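Long-range contacts in putative oxidoreductase (Bacteroides fragilis NCTC 9343, PDB 3FHL), which is a putative oxidoreductase of the Gfo/Idh/MocA family that probably binds a nicotinamide nucleotide in its Rossmann domain: residues P23-T27 / E269-R273; L250-K255 / W284-E290; N275-E279 / I303-Y307. One frame throughout, in Å; residues are numbered along the deposited sequence.

Contact 1. Residues P23-T27 / E269-R273; sequences PFIST and EIPER
Pro271 sets its ring against Phe24 and Pro23 at the end of helix 15-27. CB comes closest to the phenyl ring, with Pro271 CB 3.4 Å from Phe24 CE1, and it also meets CZ. CG, the tip of the pyrrolidine, lies over one face of the ring, offset toward the rim. This is a CH-pi contact, with Pro271 CG 4.0 Å from the Phe24 ring centroid and 25° off the ring normal. CG also meets Pro23, with Pro271 CG 3.8 Å from Pro23 CB. CD turns to Pro23 as well. Phe24 CG stands beside its backbone N (chi1 -63°), and the end of the side chain thereby comes nearer the loop than its base does.

Thr27 takes up the other end of the contact. Its OG1 bonds back to the helix, with Thr27 OG1 2.9 Å from Pro23 O, in the carbonyl plane and on a lone pair. That bond fixes the rotation of the side chain. The methyl then meets the loop: Thr27 CG2 is 3.4 Å from Glu272 OE1, and Ile270 CG2 is close by. A water donates weakly to both Thr27 OG1 and Pro271 O. No direct hydrogen bond crosses between the segments.

Leu265 of helix 261-266 touches Pro23, Phe24 and Pro271, so the contact continues into that helix. This is a largely apolar interface between domains: the first helix of the NAD-binding Rossmann fold meets a loop of the C-terminal alpha/beta domain.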
ATOM      1  N   PRO C  23     -14.030 -10.016  31.828  1.00 36.86           N
ATOM      2  CA  PRO C  23     -13.288 -11.281  31.803  1.00 34.41           C
ATOM      3  C   PRO C  23     -11.855 -11.222  32.349  1.00 33.31           C
ATOM      4  O   PRO C  23     -11.377 -12.223  32.877  1.00 33.85           O
ATOM      5  CB  PRO C  23     -13.267 -11.635  30.306  1.00 33.77           C
ATOM      6  CG  PRO C  23     -14.466 -11.008  29.786  1.00 34.58           C
ATOM      7  CD  PRO C  23     -14.501  -9.683  30.468  1.00 38.67           C
ATOM      8  N   PHE C  24     -11.200 -10.064  32.231  1.00 30.46           N
ATOM      9  CA  PHE C  24      -9.812  -9.887  32.679  1.00 30.57           C
ATOM     10  C   PHE C  24      -9.658  -9.342  34.105  1.00 31.46           C
ATOM     11  O   PHE C  24      -8.805  -9.813  34.856  1.00 29.20           O
ATOM     12  CB  PHE C  24      -9.029  -9.040  31.671  1.00 29.68           C
ATOM     13  CG  PHE C  24      -8.916  -9.697  30.330  1.00 31.42           C
ATOM     14  CD1 PHE C  24      -8.035 -10.762  30.142  1.00 33.91           C
ATOM     15  CD2 PHE C  24      -9.750  -9.318  29.282  1.00 34.49           C
ATOM     16  CE1 PHE C  24      -7.936 -11.399  28.905  1.00 35.99           C
ATOM     17  CE2 PHE C  24      -9.668  -9.954  28.041  1.00 33.11           C
ATOM     18  CZ  PHE C  24      -8.764 -11.006  27.857  1.00 28.14           C
ATOM     19  N   ILE C  25     -10.478  -8.365  34.474  1.00 33.18           N
ATOM     20  CA  ILE C  25     -10.529  -7.893  35.862  1.00 33.13           C
ATOM     21  C   ILE C  25     -10.836  -9.086  36.788  1.00 34.79           C
ATOM     22  O   ILE C  25     -10.214  -9.229  37.839  1.00 34.23           O
ATOM     23  CB  ILE C  25     -11.557  -6.738  36.062  1.00 35.23           C
ATOM     24  CG1 ILE C  25     -11.215  -5.541  35.166  1.00 25.60           C
ATOM     25  CG2 ILE C  25     -11.594  -6.290  37.542  1.00 30.75           C
ATOM     26  CD1 ILE C  25     -12.382  -4.660  34.859  1.00 32.06           C
ATOM     27  N   SER C  26     -11.755  -9.952  36.352  1.00 35.57           N
ATOM     28  CA  SER C  26     -12.143 -11.164  37.074  1.00 36.73           C
ATOM     29  C   SER C  26     -11.023 -12.203  37.204  1.00 39.39           C
ATOM     30  O   SER C  26     -10.735 -12.662  38.314  1.00 40.18           O
ATOM     31  CB  SER C  26     -13.356 -11.807  36.407  1.00 40.89           C
ATOM     32  OG  SER C  26     -13.911 -12.823  37.216  1.00 53.35           O
ATOM     33  N   THR C  27     -10.377 -12.560  36.096  1.00 35.54           N
ATOM     34  CA  THR C  27      -9.381 -13.641  36.130  1.00 32.60           C
ATOM     35  C   THR C  27      -8.026 -13.211  36.685  1.00 38.55           C
ATOM     36  O   THR C  27      -7.272 -14.043  37.190  1.00 41.67           O
ATOM     37  CB  THR C  27      -9.192 -14.328  34.755  1.00 34.87           C
ATOM     38  OG1 THR C  27      -8.900 -13.349  33.751  1.00 39.00           O
ATOM     39  CG2 THR C  27     -10.447 -15.106  34.368  1.00 38.37           C
ATOM     40  N   GLU C 269     -15.782 -17.159  25.870  1.00 31.83           N
ATOM     41  CA  GLU C 269     -14.694 -18.008  26.332  1.00 35.79           C
ATOM     42  C   GLU C 269     -13.927 -17.321  27.455  1.00 41.06           C
ATOM     43  O   GLU C 269     -13.703 -16.110  27.412  1.00 38.31           O
ATOM     44  CB  GLU C 269     -13.762 -18.376  25.183  1.00 35.09           C
ATOM     45  CG  GLU C 269     -14.474 -19.166  24.093  1.00 45.85           C
ATOM     46  CD  GLU C 269     -13.547 -19.624  22.991  1.00 52.29           C
ATOM     47  OE1 GLU C 269     -12.324 -19.728  23.233  1.00 59.65           O
ATOM     48  OE2 GLU C 269     -14.054 -19.891  21.879  1.00 56.96           O
ATOM     49  N   ILE C 270     -13.558 -18.103  28.470  1.00 41.71           N
ATOM     50  CA  ILE C 270     -12.859 -17.581  29.639  1.00 37.13           C
ATOM     51  C   ILE C 270     -11.383 -17.480  29.293  1.00 31.06           C
ATOM     52  O   ILE C 270     -10.780 -18.465  28.875  1.00 34.64           O
ATOM     53  CB  ILE C 270     -13.085 -18.470  30.893  1.00 38.45           C
ATOM     54  CG1 ILE C 270     -14.551 -18.395  31.330  1.00 41.93           C
ATOM     55  CG2 ILE C 270     -12.156 -18.061  32.045  1.00 40.15           C
ATOM     56  CD1 ILE C 270     -14.981 -19.521  32.255  1.00 46.94           C
ATOM     57  N   PRO C 271     -10.804 -16.273  29.435  1.00 31.94           N
ATOM     58  CA  PRO C 271      -9.410 -16.072  29.038  1.00 30.78           C
ATOM     59  C   PRO C 271      -8.312 -16.685  29.916  1.00 38.01           C
ATOM     60  O   PRO C 271      -7.127 -16.472  29.630  1.00 40.56           O
ATOM     61  CB  PRO C 271      -9.276 -14.546  28.962  1.00 33.08           C
ATOM     62  CG  PRO C 271     -10.348 -14.008  29.827  1.00 35.65           C
ATOM     63  CD  PRO C 271     -11.451 -15.031  29.892  1.00 30.08           C
ATOM     64  N   GLU C 272      -8.664 -17.470  30.931  1.00 36.43           N
ATOM     65  CA  GLU C 272      -7.637 -17.962  31.873  1.00 53.50           C
ATOM     66  C   GLU C 272      -6.587 -18.967  31.321  1.00 53.99           C
ATOM     67  O   GLU C 272      -5.449 -19.009  31.809  1.00 62.58           O
ATOM     68  CB  GLU C 272      -8.277 -18.488  33.171  1.00 51.64           C
ATOM     69  CG  GLU C 272      -7.447 -18.140  34.411  1.00 61.53           C
ATOM     70  CD  GLU C 272      -8.183 -18.361  35.726  1.00 63.83           C
ATOM     71  OE1 GLU C 272      -9.398 -18.051  35.816  1.00 72.25           O
ATOM     72  OE2 GLU C 272      -7.528 -18.837  36.681  1.00 70.15           O
ATOM     73  N   ARG C 273      -6.954 -19.717  30.285  1.00 46.92           N
ATOM     74  CA  ARG C 273      -6.247 -20.946  29.902  1.00 36.41           C
ATOM     75  C   ARG C 273      -4.834 -20.764  29.308  1.00 38.10           C
ATOM     76  O   ARG C 273      -4.521 -19.699  28.783  1.00 41.93           O
ATOM     77  CB  ARG C 273      -7.140 -21.768  28.972  1.00 37.00           C
ATOM     78  CG  ARG C 273      -7.529 -21.063  27.721  1.00 36.56           C
ATOM     79  CD  ARG C 273      -8.463 -21.918  26.907  1.00 44.05           C
ATOM     80  NE  ARG C 273      -8.525 -21.409  25.547  1.00 40.85           N
ATOM     81  CZ  ARG C 273      -9.607 -20.889  24.985  1.00 47.84           C
ATOM     82  NH1 ARG C 273      -9.536 -20.451  23.735  1.00 46.78           N
ATOM     83  NH2 ARG C 273     -10.753 -20.821  25.657  1.00 45.86           N
TER
HETATM   84  O   HOH W   1      -6.347 -14.708  32.105  1.00 70.83           O

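Contact 2. Residues L250-K255 / W284-E290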
ATOM      1  N   LEU C 250      18.262  -7.361   6.061  1.00 32.13           N
ATOM      2  CA  LEU C 250      18.530  -8.794   6.018  1.00 29.34           C
ATOM      3  C   LEU C 250      17.321  -9.621   5.601  1.00 29.86           C
ATOM      4  O   LEU C 250      17.448 -10.800   5.254  1.00 28.42           O
ATOM      5  CB  LEU C 250      19.039  -9.293   7.391  1.00 32.18           C
ATOM      6  CG  LEU C 250      20.455  -8.864   7.819  1.00 38.53           C
ATOM      7  CD1 LEU C 250      20.865  -9.560   9.121  1.00 37.60           C
ATOM      8  CD2 LEU C 250      21.475  -9.163   6.728  1.00 38.25           C
ATOM      9  N   GLY C 251      16.145  -9.024   5.670  1.00 27.90           N
ATOM     10  CA  GLY C 251      14.952  -9.791   5.383  1.00 29.07           C
ATOM     11  C   GLY C 251      13.638  -9.117   5.661  1.00 29.93           C
ATOM     12  O   GLY C 251      13.591  -7.935   5.969  1.00 27.54           O
ATOM     13  N   SER C 252      12.575  -9.907   5.554  1.00 25.24           N
ATOM     14  CA  SER C 252      11.211  -9.429   5.632  1.00 29.32           C
ATOM     15  C   SER C 252      10.349 -10.320   6.509  1.00 26.44           C
ATOM     16  O   SER C 252      10.636 -11.501   6.681  1.00 27.68           O
ATOM     17  CB  SER C 252      10.597  -9.371   4.227  1.00 26.51           C
ATOM     18  OG  SER C 252      11.373  -8.519   3.377  1.00 30.09           O
ATOM     19  N   TYR C 253       9.289  -9.727   7.043  1.00 28.79           N
ATOM     20  CA  TYR C 253       8.267 -10.435   7.782  1.00 28.05           C
ATOM     21  C   TYR C 253       6.908  -9.996   7.249  1.00 31.13           C
ATOM     22  O   TYR C 253       6.639  -8.797   7.145  1.00 26.76           O
ATOM     23  CB  TYR C 253       8.368 -10.107   9.279  1.00 27.22           C
ATOM     24  CG  TYR C 253       7.294 -10.750  10.123  1.00 24.75           C
ATOM     25  CD1 TYR C 253       7.311 -12.133  10.377  1.00 28.27           C
ATOM     26  CD2 TYR C 253       6.277  -9.984  10.682  1.00 28.55           C
ATOM     27  CE1 TYR C 253       6.331 -12.727  11.153  1.00 29.15           C
ATOM     28  CE2 TYR C 253       5.291 -10.565  11.468  1.00 23.52           C
ATOM     29  CZ  TYR C 253       5.328 -11.931  11.703  1.00 26.11           C
ATOM     30  OH  TYR C 253       4.345 -12.483  12.479  1.00 33.43           O
ATOM     31  N   VAL C 254       6.064 -10.972   6.915  1.00 26.46           N
ATOM     32  CA  VAL C 254       4.742 -10.721   6.343  1.00 27.53           C
ATOM     33  C   VAL C 254       3.680 -11.560   7.058  1.00 29.15           C
ATOM     34  O   VAL C 254       3.767 -12.788   7.099  1.00 28.51           O
ATOM     35  CB  VAL C 254       4.699 -11.059   4.810  1.00 27.66           C
ATOM     36  CG1 VAL C 254       3.393 -10.629   4.227  1.00 30.43           C
ATOM     37  CG2 VAL C 254       5.840 -10.378   4.041  1.00 31.17           C
ATOM     38  N   LYS C 255       2.655 -10.892   7.575  1.00 26.99           N
ATOM     39  CA  LYS C 255       1.613 -11.528   8.367  1.00 24.85           C
ATOM     40  C   LYS C 255       0.226 -11.191   7.807  1.00 26.73           C
ATOM     41  O   LYS C 255      -0.025 -10.059   7.421  1.00 26.22           O
ATOM     42  CB  LYS C 255       1.732 -11.021   9.821  1.00 28.45           C
ATOM     43  CG  LYS C 255       0.655 -11.496  10.796  1.00 31.40           C
ATOM     44  CD  LYS C 255       1.077 -12.775  11.494  1.00 34.00           C
ATOM     45  CE  LYS C 255       0.232 -13.091  12.733  1.00 26.26           C
ATOM     46  NZ  LYS C 255      -1.185 -13.411  12.405  1.00 28.49           N
ATOM     47  N   TRP C 284       0.409 -17.825  11.716  1.00 28.17           N
ATOM     48  CA  TRP C 284       1.707 -17.174  11.944  1.00 26.85           C
ATOM     49  C   TRP C 284       2.213 -16.474  10.691  1.00 31.75           C
ATOM     50  O   TRP C 284       1.887 -16.872   9.577  1.00 31.16           O
ATOM     51  CB  TRP C 284       2.778 -18.174  12.389  1.00 34.96           C
ATOM     52  CG  TRP C 284       2.599 -18.766  13.770  1.00 37.91           C
ATOM     53  CD1 TRP C 284       1.859 -18.261  14.804  1.00 36.62           C
ATOM     54  CD2 TRP C 284       3.204 -19.969  14.260  1.00 38.49           C
ATOM     55  NE1 TRP C 284       1.951 -19.091  15.903  1.00 39.90           N
ATOM     56  CE2 TRP C 284       2.774 -20.142  15.597  1.00 40.36           C
ATOM     57  CE3 TRP C 284       4.079 -20.917  13.698  1.00 42.31           C
ATOM     58  CZ2 TRP C 284       3.188 -21.228  16.385  1.00 39.10           C
ATOM     59  CZ3 TRP C 284       4.478 -22.007  14.478  1.00 40.97           C
ATOM     60  CH2 TRP C 284       4.030 -22.149  15.808  1.00 41.73           C
ATOM     61  N   GLY C 285       3.025 -15.446  10.885  1.00 28.49           N
ATOM     62  CA  GLY C 285       3.624 -14.721   9.775  1.00 28.98           C
ATOM     63  C   GLY C 285       4.802 -15.458   9.200  1.00 31.98           C
ATOM     64  O   GLY C 285       5.375 -16.323   9.853  1.00 27.02           O
ATOM     65  N   LEU C 286       5.148 -15.117   7.962  1.00 28.25           N
ATOM     66  CA  LEU C 286       6.302 -15.678   7.289  1.00 26.26           C
ATOM     67  C   LEU C 286       7.546 -14.826   7.542  1.00 28.83           C
ATOM     68  O   LEU C 286       7.574 -13.623   7.251  1.00 28.29           O
ATOM     69  CB  LEU C 286       6.039 -15.757   5.775  1.00 26.16           C
ATOM     70  CG  LEU C 286       7.141 -16.407   4.932  1.00 30.75           C
ATOM     71  CD1 LEU C 286       7.235 -17.904   5.249  1.00 33.71           C
ATOM     72  CD2 LEU C 286       6.869 -16.204   3.453  1.00 36.41           C
ATOM     73  N   LEU C 287       8.593 -15.462   8.038  1.00 27.32           N
ATOM     74  CA  LEU C 287       9.864 -14.772   8.217  1.00 26.05           C
ATOM     75  C   LEU C 287      10.839 -15.234   7.144  1.00 28.94           C
ATOM     76  O   LEU C 287      11.118 -16.428   7.020  1.00 31.41           O
ATOM     77  CB  LEU C 287      10.419 -15.028   9.618  1.00 29.38           C
ATOM     78  CG  LEU C 287      11.835 -14.558   9.941  1.00 31.57           C
ATOM     79  CD1 LEU C 287      11.883 -13.032  10.078  1.00 29.84           C
ATOM     80  CD2 LEU C 287      12.340 -15.254  11.204  1.00 35.19           C
ATOM     81  N   HIS C 288      11.352 -14.287   6.371  1.00 32.73           N
ATOM     82  CA  HIS C 288      12.280 -14.596   5.288  1.00 30.23           C
ATOM     83  C   HIS C 288      13.477 -13.704   5.506  1.00 29.64           C
ATOM     84  O   HIS C 288      13.425 -12.523   5.202  1.00 29.52           O
ATOM     85  CB  HIS C 288      11.625 -14.306   3.931  1.00 31.71           C
ATOM     86  CG  HIS C 288      12.435 -14.747   2.743  1.00 34.06           C
ATOM     87  ND1 HIS C 288      11.935 -14.721   1.458  1.00 36.96           N
ATOM     88  CD2 HIS C 288      13.702 -15.221   2.642  1.00 41.41           C
ATOM     89  CE1 HIS C 288      12.864 -15.143   0.618  1.00 37.64           C
ATOM     90  NE2 HIS C 288      13.944 -15.452   1.310  1.00 40.06           N
ATOM     91  N   THR C 289      14.544 -14.265   6.063  1.00 28.89           N
ATOM     92  CA  THR C 289      15.703 -13.469   6.463  1.00 31.37           C
ATOM     93  C   THR C 289      16.970 -14.325   6.477  1.00 36.20           C
ATOM     94  O   THR C 289      16.933 -15.505   6.125  1.00 42.25           O
ATOM     95  CB  THR C 289      15.451 -12.771   7.842  1.00 32.10           C
ATOM     96  OG1 THR C 289      16.441 -11.764   8.072  1.00 36.15           O
ATOM     97  CG2 THR C 289      15.450 -13.790   9.011  1.00 33.80           C
ATOM     98  N   GLU C 290      18.088 -13.710   6.846  1.00 39.58           N
ATOM     99  CA  GLU C 290      19.347 -14.406   7.010  1.00 47.15           C
ATOM    100  C   GLU C 290      19.584 -14.605   8.508  1.00 47.24           C
ATOM    101  O   GLU C 290      19.651 -13.631   9.264  1.00 41.58           O
ATOM    102  CB  GLU C 290      20.478 -13.583   6.389  1.00 45.66           C
ATOM    103  CG  GLU C 290      21.817 -14.288   6.323  1.00 59.63           C
ATOM    104  CD  GLU C 290      22.923 -13.398   5.773  1.00 63.08           C
ATOM    105  OE1 GLU C 290      23.335 -13.618   4.611  1.00 74.65           O
ATOM    106  OE2 GLU C 290      23.375 -12.479   6.495  1.00 68.47           O
TER
HETATM  107  O   HOH W   2       4.140 -14.968  13.540  1.00 31.08           O
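Tyr253 and Lys255 both hold CG opposite their own backbone N (chi1 177° and 176°), and both side chains reach Gly285. The tyrosine ring runs along the backbone of the other strand. Tyr253 CD1 is 3.5 Å from Leu286 O, and Tyr253 CE1 is 3.6 Å from Gly285 CA. The hydroxyl is tied to the same glycine by a water, 2.7 Å from Tyr253 OH, which accepts from Gly285 N. This water lies at the ring edge, in its plane. The lysine chain bends at chi2, bringing Lys255 CD to 3.4 Å from Gly285 N. Its NZ goes on to a salt bridge with Glu279.

The backbones hold the two segments together. Ser252 and His288 form one antiparallel hydrogen-bonded pair, and Val254 and Leu286 form the next. His288 N to Ser252 O is 2.9 Å and nearly straight, at 175°. Leu286 N to Val254 O is 2.8 Å, with the donor tilted from the carbonyl plane. Tyr253 and Leu287 make the non-hydrogen-bonded pair between them. Toward Leu250 the pairing weakens to a long, weak bond from Glu290 N to Leu250 O, which also accepts from Arg238 of the second subunit. There Thr289 OG1 is 3.1 Å from Leu250 O, but its hydrogen bond goes to Leu142 O.

The two faces have different neighbours. Tyr253 packs on Thr133 and Ile137 of helix 129-139. On the face of Ser252, Val254, Leu286 and His288 the second subunit arrives: its Glu239 bonds to His288 ND1 and to Ser252 OG, which also bonds to His247. This is an antiparallel strand pair near one edge of the large mixed sheet of the C-terminal domain, with one face used for dimer contacts.

Contact 3. Residues N275-E279 / I303-Y307; sequences NWGEE and IAGNY
A type II beta turn, Asn275 to Glu278, lies here against the loop that leads into helix 309-320. The turn closes with its own bond from Glu278 N to Asn275 O. Gly277, with positive phi (79°), occupies its third position and faces the second loop. One direct hydrogen bond crosses: Gly305 N to Gly277 O, 2.8 Å. It is fairly straight at hydrogen (166°), but the donor stands above the carbonyl plane and not on a lone pair. A weaker CA-H...O contact runs the other way, with Gly277 CA 3.4 Å from Gly305 O. With no side chain on Gly277, whose CB would run into Gly305 O, the two backbones can lie against each other.

Ala304 packs beside them. Its methyl touches the turn, with Ala304 CB 3.5 Å from Trp276 O, and also meets Glu278 CG. Two waters bridge the segments. One donates to Trp276 O and, at 2.8 Å, to Gly305 O; it lies at the edge of the indole, in the ring plane. The other donates to Glu279 OE1 (2.9 Å) and to Ile303 O, joining the segments at Glu279 and Ile303.

Trp276 holds CG opposite its backbone N (chi1 -176°), and its CD1 comes to 3.9 Å from Gly305 O, oblique to the ring. Its NE1 bonds to Gln261 OE1, which also accepts from Tyr307 N, so one side chain links both loops. The indole rests on Ala264 and Leu265 of helix 261-266. Ile303 and Asn306 lean on helix 129-139, while Tyr307 reaches Phe20 and Phe24 of helix 15-27.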
ATOM      1  N   ASN C 275      -3.367 -21.822  26.571  1.00 33.18           N
ATOM      2  CA  ASN C 275      -3.245 -21.541  25.131  1.00 33.42           C
ATOM      3  C   ASN C 275      -3.927 -20.237  24.677  1.00 31.37           C
ATOM      4  O   ASN C 275      -4.110 -20.023  23.479  1.00 34.98           O
ATOM      5  CB  ASN C 275      -3.724 -22.746  24.289  1.00 32.82           C
ATOM      6  CG  ASN C 275      -5.240 -22.882  24.256  1.00 37.20           C
ATOM      7  OD1 ASN C 275      -5.961 -22.041  24.790  1.00 29.45           O
ATOM      8  ND2 ASN C 275      -5.733 -23.944  23.614  1.00 41.56           N
ATOM      9  N   TRP C 276      -4.319 -19.383  25.627  1.00 28.59           N
ATOM     10  CA  TRP C 276      -5.032 -18.152  25.294  1.00 31.82           C
ATOM     11  C   TRP C 276      -4.206 -17.216  24.394  1.00 28.95           C
ATOM     12  O   TRP C 276      -3.039 -16.967  24.672  1.00 28.67           O
ATOM     13  CB  TRP C 276      -5.443 -17.390  26.545  1.00 28.95           C
ATOM     14  CG  TRP C 276      -6.236 -16.190  26.202  1.00 29.89           C
ATOM     15  CD1 TRP C 276      -5.791 -14.901  26.141  1.00 25.17           C
ATOM     16  CD2 TRP C 276      -7.622 -16.161  25.813  1.00 26.78           C
ATOM     17  NE1 TRP C 276      -6.822 -14.069  25.746  1.00 28.62           N
ATOM     18  CE2 TRP C 276      -7.951 -14.820  25.541  1.00 24.89           C
ATOM     19  CE3 TRP C 276      -8.606 -17.146  25.661  1.00 27.99           C
ATOM     20  CZ2 TRP C 276      -9.235 -14.428  25.141  1.00 26.83           C
ATOM     21  CZ3 TRP C 276      -9.880 -16.759  25.270  1.00 28.60           C
ATOM     22  CH2 TRP C 276     -10.184 -15.412  25.024  1.00 28.08           C
ATOM     23  N   GLY C 277      -4.833 -16.725  23.326  1.00 34.88           N
ATOM     24  CA  GLY C 277      -4.188 -15.800  22.382  1.00 34.50           C
ATOM     25  C   GLY C 277      -3.258 -16.458  21.373  1.00 35.06           C
ATOM     26  O   GLY C 277      -2.685 -15.779  20.508  1.00 32.41           O
ATOM     27  N   GLU C 278      -3.098 -17.778  21.474  1.00 30.63           N
ATOM     28  CA  GLU C 278      -2.207 -18.496  20.564  1.00 34.06           C
ATOM     29  C   GLU C 278      -2.769 -18.545  19.144  1.00 32.37           C
ATOM     30  O   GLU C 278      -3.998 -18.556  18.939  1.00 30.80           O
ATOM     31  CB  GLU C 278      -1.896 -19.915  21.066  1.00 33.35           C
ATOM     32  CG  GLU C 278      -0.934 -19.969  22.256  1.00 38.54           C
ATOM     33  CD  GLU C 278      -0.501 -21.390  22.633  1.00 43.05           C
ATOM     34  OE1 GLU C 278      -1.048 -22.373  22.077  1.00 51.91           O
ATOM     35  OE2 GLU C 278       0.390 -21.516  23.498  1.00 50.06           O
ATOM     36  N   GLU C 279      -1.851 -18.567  18.178  1.00 32.81           N
ATOM     37  CA  GLU C 279      -2.190 -18.717  16.769  1.00 35.33           C
ATOM     38  C   GLU C 279      -1.636 -20.023  16.238  1.00 37.05           C
ATOM     39  O   GLU C 279      -0.637 -20.539  16.746  1.00 35.94           O
ATOM     40  CB  GLU C 279      -1.598 -17.568  15.945  1.00 34.48           C
ATOM     41  CG  GLU C 279      -2.123 -16.196  16.303  1.00 36.66           C
ATOM     42  CD  GLU C 279      -1.495 -15.096  15.469  1.00 38.25           C
ATOM     43  OE1 GLU C 279      -0.244 -14.954  15.484  1.00 40.41           O
ATOM     44  OE2 GLU C 279      -2.264 -14.361  14.823  1.00 42.64           O
ATOM     45  N   ILE C 303       4.263 -14.540  19.393  1.00 35.10           N
ATOM     46  CA  ILE C 303       3.838 -14.230  20.747  1.00 29.34           C
ATOM     47  C   ILE C 303       2.317 -14.316  20.828  1.00 31.90           C
ATOM     48  O   ILE C 303       1.628 -13.784  19.965  1.00 28.62           O
ATOM     49  CB  ILE C 303       4.297 -12.805  21.130  1.00 26.67           C
ATOM     50  CG1 ILE C 303       5.818 -12.658  20.949  1.00 30.43           C
ATOM     51  CG2 ILE C 303       3.889 -12.449  22.552  1.00 30.36           C
ATOM     52  CD1 ILE C 303       6.646 -13.597  21.776  1.00 34.43           C
ATOM     53  N   ALA C 304       1.798 -14.984  21.861  1.00 29.44           N
ATOM     54  CA  ALA C 304       0.346 -15.082  22.078  1.00 28.44           C
ATOM     55  C   ALA C 304      -0.285 -13.710  22.300  1.00 28.46           C
ATOM     56  O   ALA C 304       0.308 -12.834  22.928  1.00 30.90           O
ATOM     57  CB  ALA C 304       0.046 -15.985  23.263  1.00 27.98           C
ATOM     58  N   GLY C 305      -1.496 -13.533  21.792  1.00 29.75           N
ATOM     59  CA  GLY C 305      -2.258 -12.322  22.075  1.00 32.55           C
ATOM     60  C   GLY C 305      -2.580 -12.256  23.555  1.00 35.20           C
ATOM     61  O   GLY C 305      -2.826 -13.287  24.180  1.00 34.25           O
ATOM     62  N   ASN C 306      -2.592 -11.049  24.120  1.00 29.72           N
ATOM     63  CA  ASN C 306      -2.646 -10.918  25.579  1.00 29.36           C
ATOM     64  C   ASN C 306      -3.390  -9.675  26.044  1.00 24.70           C
ATOM     65  O   ASN C 306      -2.788  -8.788  26.625  1.00 26.56           O
ATOM     66  CB  ASN C 306      -1.205 -10.947  26.138  1.00 28.89           C
ATOM     67  CG  ASN C 306      -1.148 -11.024  27.656  1.00 34.88           C
ATOM     68  OD1 ASN C 306      -2.098 -11.462  28.311  1.00 29.88           O
ATOM     69  ND2 ASN C 306      -0.027 -10.569  28.225  1.00 28.38           N
ATOM     70  N   TYR C 307      -4.697  -9.601  25.796  1.00 24.64           N
ATOM     71  CA  TYR C 307      -5.492  -8.451  26.261  1.00 25.83           C
ATOM     72  C   TYR C 307      -5.498  -8.283  27.800  1.00 27.51           C
ATOM     73  O   TYR C 307      -5.760  -7.184  28.324  1.00 27.94           O
ATOM     74  CB  TYR C 307      -6.941  -8.523  25.744  1.00 25.83           C
ATOM     75  CG  TYR C 307      -7.139  -8.240  24.250  1.00 28.46           C
ATOM     76  CD1 TYR C 307      -8.341  -8.575  23.615  1.00 30.65           C
ATOM     77  CD2 TYR C 307      -6.132  -7.649  23.475  1.00 31.21           C
ATOM     78  CE1 TYR C 307      -8.539  -8.314  22.236  1.00 29.56           C
ATOM     79  CE2 TYR C 307      -6.322  -7.384  22.112  1.00 34.24           C
ATOM     80  CZ  TYR C 307      -7.524  -7.728  21.499  1.00 30.12           C
ATOM     81  OH  TYR C 307      -7.703  -7.468  20.148  1.00 30.52           O
TER
HETATM   82  O   HOH W   3      -2.154 -14.734  26.421  1.00 32.16           O
HETATM   83  O   HOH W   4       1.324 -15.506  17.825  1.00 36.61           O

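In the fold
Contacts 1 and 3 are neighbours, with centres about 13 Å apart. They touch through Pro271 with Trp276 and through Phe24 with Tyr307, and helix 261-266 borders both. Contact 2 lies farther out in the large mixed sheet, with its centre about 20 Å from that of contact 3 and about 32 Å from that of contact 1. The salt bridge between Lys255 and Glu279 joins contacts 2 and 3. Along the chain, contact 1 closes before contact 3 opens, while contact 2 alternates with both. The chain after strand 252-255 thus runs out to the Rossmann domain and back to the sheet, connecting the domain interface to the dimer-facing sheet.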